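Local coordinates for signal transduction protein PmrD (Escherichia coli, PDB 4HN7), which interacts with phosphorylated BasR to mediate transcriptional induction of BasR-activated genes, and so induces polymyxin resistance in some natural isolates, at residues M30-K35 against L67-Y72; N51-I56 against T63-S68. One frame throughout, in Å; residues are numbered along the deposited sequence.

Overall arrangement
After strands 3-9 and 16-23 the chain enters strand 29-35, the first strand used by the two contacts. It then runs through strand 45-50 and strand 53-56 before strand 63-71 returns to pair with 29-35. Interaction 1 therefore closes a long loop of 31 residues. Interaction 2 closes a short one, the 53-56/63-71 hairpin, whose turn, residues 57-62, falls within the longer loop. Both contacts end on strand 63-71 and share Leu67 and Ser68. Strand 63-71 thus sits between 29-35 and 53-56 in the closed antiparallel barrel. The two contacts meet where Lys35 N probably hydrogen-bonds to Lys65 O, at 2.7 Å. Helix 74-84 follows just after interaction 1.

Interaction 1. Residues M30-K35 against L67-Y72; sequences MIAEVK and LSASSY
The Tyr72 ring receives Ile31 at its edge, where Ile31 CG1 lies in the ring plane, 3.7 Å from Tyr72 CD1. Ile31 CG1 stands anti to its own carbonyl carbon (chi1 -62°), and from there CG1 and CD1 both reach the tyrosine. The isoleucine runs slantwise past the ring edge. Trp77 of helix 74-84 and Met20 of strand 16-23 also touch Tyr72. The strands run antiparallel. Ile31 and Ser70 form a hydrogen-bonded pair, with Ile31 N giving a nearly straight bond to Ser70 O (N-H...O 168°) and Ser70 N bonding back to Ile31 O. Ala32 and Ala69 form the next, non-hydrogen-bonded pair, and their CB atoms lie on one face of the sheet. The Met30 chain bends at both chi2 and chi3. This folds it back over residues 67-71, with Met30 CE 4.0 Å from Ala69 CB and SD beside Ser71. Glu33 N bonds to Ser68 O at 2.7 Å. Glu33 O takes two donors, Leu67 N at 2.7 Å and Ser68 N at 3.1 Å. Ser68 N lies in the carbonyl plane on a lone pair, whereas Leu67 N is tilted out of it. Two residues thus face one, which is a classic beta bulge. Leu67 points toward residues 30-35; its CB sits 3.3 Å from Glu33 O and its CD1 packs on Lys35 CB. Ile31, Glu33 and Ser70 lie on the face of the sheet that meets helix 74-84. The contact is chiefly a backbone ladder with small apolar patches. Two N-H groups grip one carbonyl at the bulge, so an extra residue enters strand 63-71 while both of these amides keep a partner.

Interaction 2. Residues N51-I56 against T63-S68; sequences NALYCI and TVKVLS
Tyr54 and Val64 form a hydrogen-bonded pair of this antiparallel hairpin. Val64 N bonds to Tyr54 O at 2.9 Å, with the donor 37° above the carbonyl plane and off the lone pairs. Tyr54 N returns the bond to Val64 O at 3.0 Å. Val66 N adds a straighter bond to Ala52 O (N-H...O 167°), made in the carbonyl plane. Next to the Val64 bond, Thr63 CA also approaches Tyr54 O, 3.2 Å away, in a CA-H...O contact. On the side of the sheet that carries Tyr54 and Val64, Ile56 CG1 meets Val64 CG1 at 3.4 Å, a tight approach, and the two side chains cross at about a right angle. Val66 CG2 lies 3.9 Å from both CD1 and CE1 of Tyr54, neither squarely over the ring nor at its edge. On the other face, Leu53 CG is anti to the backbone N (chi1 -159°), and CD1 leans over Val64 O at 3.6 Å. Leu53 and Thr63 also pack against the second subunit, on its Leu49 and Thr63. The main-chain bonds therefore fix the register, while Val64 packs on Val34 and Leu46 of its own barrel and the Leu53 face serves the subunit interface.

Interaction 1. Residues M30-K35 against L67-Y72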
loop_
_atom_site.group_PDB
_atom_site.type_symbol
_atom_site.label_atom_id
_atom_site.label_comp_id
_atom_site.label_asym_id
_atom_site.label_seq_id
_atom_site.Cartn_x
_atom_site.Cartn_y
_atom_site.Cartn_z
ATOM N N MET A 30 9.544 -20.099 4.756
ATOM C CA MET A 30 8.104 -20.184 4.834
ATOM C C MET A 30 7.662 -20.198 3.406
ATOM O O MET A 30 8.411 -19.854 2.538
ATOM C CB MET A 30 7.466 -18.969 5.525
ATOM C CG MET A 30 7.842 -18.761 6.974
ATOM S SD MET A 30 7.135 -19.895 8.208
ATOM C CE MET A 30 5.468 -19.292 8.203
ATOM N N ILE A 31 6.453 -20.658 3.179
ATOM C CA ILE A 31 5.807 -20.547 1.924
ATOM C C ILE A 31 4.665 -19.640 2.251
ATOM O O ILE A 31 4.037 -19.799 3.285
ATOM C CB ILE A 31 5.247 -21.903 1.462
ATOM C CG1 ILE A 31 6.404 -22.843 1.303
ATOM C CG2 ILE A 31 4.434 -21.739 0.156
ATOM C CD1 ILE A 31 6.051 -24.274 1.011
ATOM N N ALA A 32 4.362 -18.709 1.365
ATOM C CA ALA A 32 3.311 -17.769 1.649
ATOM C C ALA A 32 2.536 -17.437 0.414
ATOM O O ALA A 32 3.094 -17.222 -0.608
ATOM C CB ALA A 32 3.874 -16.518 2.294
ATOM N N GLU A 33 1.232 -17.366 0.585
ATOM C CA GLU A 33 0.310 -16.985 -0.413
ATOM C C GLU A 33 0.010 -15.509 -0.137
ATOM O O GLU A 33 -0.436 -15.142 0.964
ATOM C CB GLU A 33 -0.911 -17.858 -0.231
ATOM C CG GLU A 33 -1.858 -17.990 -1.409
ATOM C CD GLU A 33 -2.742 -19.245 -1.272
ATOM O OE1 GLU A 33 -3.899 -19.129 -0.763
ATOM O OE2 GLU A 33 -2.262 -20.358 -1.639
ATOM N N VAL A 34 0.298 -14.648 -1.116
ATOM C CA VAL A 34 0.207 -13.228 -0.893
ATOM C C VAL A 34 -0.654 -12.622 -1.970
ATOM O O VAL A 34 -0.930 -13.247 -2.924
ATOM C CB VAL A 34 1.597 -12.513 -0.840
ATOM C CG1 VAL A 34 2.550 -13.200 0.111
ATOM C CG2 VAL A 34 2.224 -12.431 -2.200
ATOM N N LYS A 35 -1.050 -11.385 -1.775
ATOM C CA LYS A 35 -1.785 -10.657 -2.733
ATOM C C LYS A 35 -1.170 -9.256 -2.801
ATOM O O LYS A 35 -0.972 -8.626 -1.772
ATOM C CB LYS A 35 -3.204 -10.567 -2.219
ATOM C CG LYS A 35 -4.163 -9.950 -3.189
ATOM C CD LYS A 35 -5.381 -9.377 -2.477
ATOM C CE LYS A 35 -6.529 -9.064 -3.442
ATOM N NZ LYS A 35 -6.088 -8.658 -4.814
ATOM N N LEU A 67 -2.015 -13.727 2.580
ATOM C CA LEU A 67 -3.263 -14.410 2.654
ATOM C C LEU A 67 -3.135 -15.700 3.445
ATOM O O LEU A 67 -4.062 -16.113 4.119
ATOM C CB LEU A 67 -3.744 -14.707 1.241
ATOM C CG LEU A 67 -4.032 -13.422 0.459
ATOM C CD1 LEU A 67 -4.629 -13.767 -0.880
ATOM C CD2 LEU A 67 -4.987 -12.492 1.177
ATOM N N SER A 68 -1.997 -16.366 3.369
ATOM C CA SER A 68 -1.740 -17.508 4.250
ATOM C C SER A 68 -0.296 -17.883 4.152
ATOM O O SER A 68 0.360 -17.522 3.170
ATOM C CB SER A 68 -2.583 -18.730 3.880
ATOM O OG SER A 68 -1.976 -19.503 2.856
ATOM N N ALA A 69 0.167 -18.630 5.163
ATOM C CA ALA A 69 1.533 -19.129 5.264
ATOM C C ALA A 69 1.713 -20.473 5.950
ATOM O O ALA A 69 0.950 -20.860 6.816
ATOM C CB ALA A 69 2.387 -18.124 5.984
ATOM N N SER A 70 2.797 -21.131 5.576
ATOM C CA SER A 70 3.164 -22.400 6.131
ATOM C C SER A 70 4.636 -22.417 6.154
ATOM O O SER A 70 5.238 -21.631 5.487
ATOM C CB SER A 70 2.700 -23.485 5.191
ATOM O OG SER A 70 1.880 -22.917 4.197
ATOM N N SER A 71 5.245 -23.293 6.906
ATOM C CA SER A 71 6.674 -23.393 6.790
ATOM C C SER A 71 6.953 -24.206 5.545
ATOM O O SER A 71 6.052 -24.847 4.996
ATOM C CB SER A 71 7.354 -23.965 8.038
ATOM O OG SER A 71 7.044 -25.322 8.199
ATOM N N TYR A 72 8.208 -24.158 5.101
ATOM C CA TYR A 72 8.608 -24.713 3.809
ATOM C C TYR A 72 8.817 -26.205 3.869
ATOM O O TYR A 72 9.450 -26.706 4.762
ATOM C CB TYR A 72 9.918 -24.041 3.317
ATOM C CG TYR A 72 10.478 -24.563 1.987
ATOM C CD1 TYR A 72 9.807 -24.312 0.766
ATOM C CD2 TYR A 72 11.678 -25.316 1.937
ATOM C CE1 TYR A 72 10.314 -24.790 -0.452
ATOM C CE2 TYR A 72 12.191 -25.800 0.721
ATOM C CZ TYR A 72 11.502 -25.540 -0.472
ATOM O OH TYR A 72 11.972 -26.015 -1.687
#

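Interaction 2. Residues N51-I56 against T63-S68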
loop_
_atom_site.group_PDB
_atom_site.type_symbol
_atom_site.label_atom_id
_atom_site.label_comp_id
_atom_site.label_asym_id
_atom_site.label_seq_id
_atom_site.Cartn_x
_atom_site.Cartn_y
_atom_site.Cartn_z
ATOM N N ASN A 51 -0.552 -5.910 10.552
ATOM C CA ASN A 51 -0.817 -7.310 10.779
ATOM C C ASN A 51 -0.951 -7.856 9.401
ATOM O O ASN A 51 -1.874 -7.445 8.709
ATOM C CB ASN A 51 -2.137 -7.529 11.561
ATOM C CG ASN A 51 -2.004 -7.311 13.076
ATOM O OD1 ASN A 51 -2.282 -8.227 13.848
ATOM N ND2 ASN A 51 -1.619 -6.099 13.504
ATOM N N ALA A 52 -0.021 -8.710 8.964
ATOM C CA ALA A 52 -0.088 -9.293 7.598
ATOM C C ALA A 52 -0.025 -8.290 6.446
ATOM O O ALA A 52 -0.248 -8.656 5.324
ATOM C CB ALA A 52 -1.323 -10.145 7.454
ATOM N N LEU A 53 0.279 -7.027 6.730
ATOM C CA LEU A 53 0.540 -6.039 5.706
ATOM C C LEU A 53 2.036 -5.771 5.746
ATOM O O LEU A 53 2.627 -5.583 6.801
ATOM C CB LEU A 53 -0.272 -4.776 5.947
ATOM C CG LEU A 53 -0.442 -3.924 4.719
ATOM C CD1 LEU A 53 -1.204 -4.603 3.639
ATOM C CD2 LEU A 53 -1.173 -2.667 5.061
ATOM N N TYR A 54 2.654 -5.853 4.575
ATOM C CA TYR A 54 4.111 -5.805 4.378
ATOM C C TYR A 54 4.344 -4.811 3.273
ATOM O O TYR A 54 3.442 -4.480 2.547
ATOM C CB TYR A 54 4.658 -7.193 3.990
ATOM C CG TYR A 54 4.789 -8.106 5.184
ATOM C CD1 TYR A 54 3.761 -8.864 5.603
ATOM C CD2 TYR A 54 5.946 -8.202 5.888
ATOM C CE1 TYR A 54 3.858 -9.698 6.714
ATOM C CE2 TYR A 54 6.058 -9.031 6.993
ATOM C CZ TYR A 54 4.980 -9.769 7.397
ATOM O OH TYR A 54 5.012 -10.608 8.489
ATOM N N CYS A 55 5.536 -4.266 3.179
ATOM C CA CYS A 55 5.865 -3.492 2.023
ATOM C C CYS A 55 7.057 -4.142 1.337
ATOM O O CYS A 55 7.753 -4.954 1.918
ATOM C CB CYS A 55 6.083 -2.028 2.390
ATOM S SG CYS A 55 7.264 -1.649 3.690
ATOM N N ILE A 56 7.273 -3.779 0.086
ATOM C CA ILE A 56 8.291 -4.370 -0.762
ATOM C C ILE A 56 9.466 -3.417 -0.787
ATOM O O ILE A 56 9.325 -2.251 -1.157
ATOM C CB ILE A 56 7.723 -4.625 -2.192
ATOM C CG1 ILE A 56 6.447 -5.491 -2.124
ATOM C CG2 ILE A 56 8.751 -5.320 -3.090
ATOM C CD1 ILE A 56 5.489 -5.232 -3.271
ATOM N N THR A 63 2.472 -2.171 -1.005
ATOM C CA THR A 63 2.101 -3.080 0.013
ATOM C C THR A 63 1.757 -4.429 -0.539
ATOM O O THR A 63 1.541 -4.582 -1.740
ATOM C CB THR A 63 0.938 -2.513 0.758
ATOM O OG1 THR A 63 -0.020 -2.189 -0.207
ATOM C CG2 THR A 63 1.309 -1.230 1.438
ATOM N N VAL A 64 1.835 -5.442 0.331
ATOM C CA VAL A 64 1.380 -6.791 0.019
ATOM C C VAL A 64 0.663 -7.388 1.223
ATOM O O VAL A 64 1.039 -7.109 2.340
ATOM C CB VAL A 64 2.478 -7.769 -0.483
ATOM C CG1 VAL A 64 3.796 -7.102 -0.673
ATOM C CG2 VAL A 64 2.636 -8.942 0.432
ATOM N N LYS A 65 -0.368 -8.204 0.965
ATOM C CA LYS A 65 -1.235 -8.784 2.022
ATOM C C LYS A 65 -0.848 -10.219 1.979
ATOM O O LYS A 65 -0.790 -10.788 0.880
ATOM C CB LYS A 65 -2.724 -8.618 1.678
ATOM C CG LYS A 65 -3.702 -8.216 2.811
ATOM C CD LYS A 65 -5.099 -7.809 2.256
ATOM C CE LYS A 65 -5.847 -6.660 3.016
ATOM N NZ LYS A 65 -6.916 -5.817 2.305
ATOM N N VAL A 66 -0.504 -10.788 3.134
ATOM C CA VAL A 66 -0.281 -12.211 3.252
ATOM C C VAL A 66 -1.621 -12.854 3.472
ATOM O O VAL A 66 -2.260 -12.560 4.414
ATOM C CB VAL A 66 0.581 -12.586 4.447
ATOM C CG1 VAL A 66 0.615 -14.059 4.614
ATOM C CG2 VAL A 66 1.984 -12.093 4.259
ATOM N N LEU A 67 -2.015 -13.727 2.580
ATOM C CA LEU A 67 -3.263 -14.410 2.654
ATOM C C LEU A 67 -3.135 -15.700 3.445
ATOM O O LEU A 67 -4.062 -16.113 4.119
ATOM C CB LEU A 67 -3.744 -14.707 1.241
ATOM C CG LEU A 67 -4.032 -13.422 0.459
ATOM C CD1 LEU A 67 -4.629 -13.767 -0.880
ATOM C CD2 LEU A 67 -4.987 -12.492 1.177
ATOM N N SER A 68 -1.997 -16.366 3.369
ATOM C CA SER A 68 -1.740 -17.508 4.250
ATOM C C SER A 68 -0.296 -17.883 4.152
ATOM O O SER A 68 0.360 -17.522 3.170
ATOM C CB SER A 68 -2.583 -18.730 3.880
ATOM O OG SER A 68 -1.976 -19.503 2.856
#